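Side-chain contact in diaminopimelate decarboxylase (PDB 2P3E), which probably catalyses the pyridoxal-phosphate-dependent decarboxylation of meso-diaminopimelate to L-lysine, the last step of lysine biosynthesis: residues B[124-129]-B[275-280]. Sequence-based numbering, arbitrary orientation.
Sequences ILMFNV and KIILEP
I277 sends its longer branch across the barrel interior to meet L125 and M126. From CB the side chain divides: CG2 lies anti to the backbone N, while CG1 stands anti to the carbonyl carbon (chi1 -57°) and carries CD1 onward in an extended line. All of the isoleucine's close approach to 124-129 is made by CD1. It meets CD2 of L125 tip to tip at 3.9 Å, and CE of M126 lies 4.1 Å from the same CD1, the two chains passing alongside, each heading the other way. Branched, apolar leucine and isoleucine suit this buried meeting of methyls; methionine, long and unbranched, can run nearly straight to the sulfur and then bend at chi3 (83°). Strands 126-129 and 275-278 are not neighbours but face each other across the parallel barrel of the TIM-barrel-like pyridoxal-binding domain; M126 and I277, the nearest pair, stand 10.8 Å apart between CA atoms, so only side chains bridge the gap. One layer further along, the interior turns polar. N128 ND2 and E279 OE2 are 3.7 Å apart, their planes turned 61°, and a water joins them: the asparagine amide supplies an N-H to it at 2.8 Å from ND2, and it donates to E279 OE2 at 2.5 Å. Glutamate offers two oxygens, OE1 being hydrogen-bonded to H202 NE2. D240 OD2 bonds weakly to N128 ND2 and lies close to OE2, a like charge. E279 and P280 belong to the probable pyridoxal phosphate site, about 7 Å separating the side chains of E279 and K65, the lysine expected to carry the cofactor, which is not attached here.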
loop_
_atom_site.group_PDB
_atom_site.type_symbol
_atom_site.label_atom_id
_atom_site.label_comp_id
_atom_site.label_asym_id
_atom_site.label_seq_id
_atom_site.Cartn_x
_atom_site.Cartn_y
_atom_site.Cartn_z
ATOM N N ILE B 124 -14.852 0.583 -26.195
ATOM C CA ILE B 124 -15.572 0.741 -24.920
ATOM C C ILE B 124 -16.693 1.768 -25.112
ATOM O O ILE B 124 -16.668 2.524 -26.091
ATOM C CB ILE B 124 -14.632 1.136 -23.748
ATOM C CG1 ILE B 124 -13.961 2.488 -24.020
ATOM C CG2 ILE B 124 -13.608 0.019 -23.480
ATOM C CD1 ILE B 124 -13.391 3.156 -22.778
ATOM N N LEU B 125 -17.664 1.787 -24.198
ATOM C CA LEU B 125 -18.838 2.653 -24.318
ATOM C C LEU B 125 -18.442 4.129 -24.390
ATOM O O LEU B 125 -18.886 4.866 -25.287
ATOM C CB LEU B 125 -19.823 2.398 -23.165
ATOM C CG LEU B 125 -21.148 3.166 -23.186
ATOM C CD1 LEU B 125 -21.989 2.860 -24.463
ATOM C CD2 LEU B 125 -21.956 2.853 -21.934
ATOM N N MET B 126 -17.567 4.540 -23.473
ATOM C CA MET B 126 -17.274 5.938 -23.293
ATOM C C MET B 126 -15.989 6.163 -22.493
ATOM O O MET B 126 -15.773 5.516 -21.469
ATOM C CB MET B 126 -18.454 6.559 -22.547
ATOM C CG MET B 126 -18.498 8.050 -22.458
ATOM S SD MET B 126 -20.170 8.503 -21.982
ATOM C CE MET B 126 -20.192 8.330 -20.188
ATOM N N PHE B 127 -15.160 7.089 -22.977
ATOM C CA PHE B 127 -14.067 7.674 -22.197
ATOM C C PHE B 127 -14.566 8.908 -21.434
ATOM O O PHE B 127 -15.111 9.860 -22.037
ATOM C CB PHE B 127 -12.919 8.102 -23.110
ATOM C CG PHE B 127 -12.201 6.960 -23.761
ATOM C CD1 PHE B 127 -11.071 6.401 -23.169
ATOM C CD2 PHE B 127 -12.677 6.419 -24.960
ATOM C CE1 PHE B 127 -10.411 5.323 -23.781
ATOM C CE2 PHE B 127 -12.023 5.345 -25.579
ATOM C CZ PHE B 127 -10.891 4.805 -24.992
ATOM N N ASN B 128 -14.401 8.889 -20.115
ATOM C CA ASN B 128 -14.645 10.073 -19.294
ATOM C C ASN B 128 -13.358 10.871 -19.183
ATOM O O ASN B 128 -12.439 10.524 -18.425
ATOM C CB ASN B 128 -15.237 9.702 -17.923
ATOM C CG ASN B 128 -16.618 9.094 -18.045
ATOM O OD1 ASN B 128 -17.429 9.535 -18.870
ATOM N ND2 ASN B 128 -16.902 8.088 -17.231
ATOM N N VAL B 129 -13.312 11.948 -19.967
ATOM C CA VAL B 129 -12.102 12.668 -20.245
ATOM C C VAL B 129 -11.795 13.691 -19.159
ATOM O O VAL B 129 -12.671 14.450 -18.711
ATOM C CB VAL B 129 -12.131 13.311 -21.675
ATOM C CG1 VAL B 129 -10.924 14.160 -21.901
ATOM C CG2 VAL B 129 -12.171 12.218 -22.756
ATOM N N LYS B 275 -29.630 8.085 -21.414
ATOM C CA LYS B 275 -29.494 6.916 -20.540
ATOM C C LYS B 275 -28.565 7.286 -19.392
ATOM O O LYS B 275 -27.498 7.878 -19.616
ATOM C CB LYS B 275 -28.944 5.708 -21.304
ATOM C CG LYS B 275 -28.926 4.386 -20.487
ATOM C CD LYS B 275 -28.896 3.189 -21.404
ATOM C CE LYS B 275 -28.755 1.886 -20.637
ATOM N NZ LYS B 275 -30.095 1.401 -20.159
ATOM N N ILE B 276 -28.981 6.931 -18.177
ATOM C CA ILE B 276 -28.259 7.287 -16.962
ATOM C C ILE B 276 -27.266 6.161 -16.669
ATOM O O ILE B 276 -27.572 4.990 -16.878
ATOM C CB ILE B 276 -29.221 7.499 -15.768
ATOM C CG1 ILE B 276 -30.346 8.510 -16.121
ATOM C CG2 ILE B 276 -28.438 7.904 -14.477
ATOM C CD1 ILE B 276 -29.856 9.865 -16.693
ATOM N N ILE B 277 -26.066 6.538 -16.244
ATOM C CA ILE B 277 -25.046 5.576 -15.831
ATOM C C ILE B 277 -24.676 5.904 -14.385
ATOM O O ILE B 277 -24.479 7.069 -14.046
ATOM C CB ILE B 277 -23.793 5.634 -16.732
ATOM C CG1 ILE B 277 -24.170 5.401 -18.208
ATOM C CG2 ILE B 277 -22.732 4.577 -16.269
ATOM C CD1 ILE B 277 -22.987 5.490 -19.198
ATOM N N LEU B 278 -24.636 4.875 -13.537
ATOM C CA LEU B 278 -24.144 4.996 -12.160
ATOM C C LEU B 278 -22.902 4.128 -12.008
ATOM O O LEU B 278 -22.786 3.096 -12.675
ATOM C CB LEU B 278 -25.194 4.538 -11.139
ATOM C CG LEU B 278 -26.545 5.261 -11.027
ATOM C CD1 LEU B 278 -27.289 4.725 -9.813
ATOM C CD2 LEU B 278 -26.308 6.691 -10.818
ATOM N N GLU B 279 -21.998 4.527 -11.113
ATOM C CA GLU B 279 -20.716 3.833 -10.923
ATOM C C GLU B 279 -20.430 3.382 -9.471
ATOM O O GLU B 279 -19.387 3.730 -8.918
ATOM C CB GLU B 279 -19.573 4.727 -11.410
ATOM C CG GLU B 279 -19.761 5.231 -12.841
ATOM C CD GLU B 279 -18.715 6.247 -13.251
ATOM O OE1 GLU B 279 -18.297 7.076 -12.405
ATOM O OE2 GLU B 279 -18.332 6.230 -14.432
ATOM N N PRO B 280 -21.320 2.566 -8.865
ATOM C CA PRO B 280 -21.077 2.256 -7.455
ATOM C C PRO B 280 -19.896 1.287 -7.272
ATOM O O PRO B 280 -19.765 0.330 -8.046
ATOM C CB PRO B 280 -22.378 1.574 -7.021
ATOM C CG PRO B 280 -22.895 0.943 -8.264
ATOM C CD PRO B 280 -22.530 1.885 -9.375
HETATM O O HOH W 1 -15.963 6.357 -15.224
#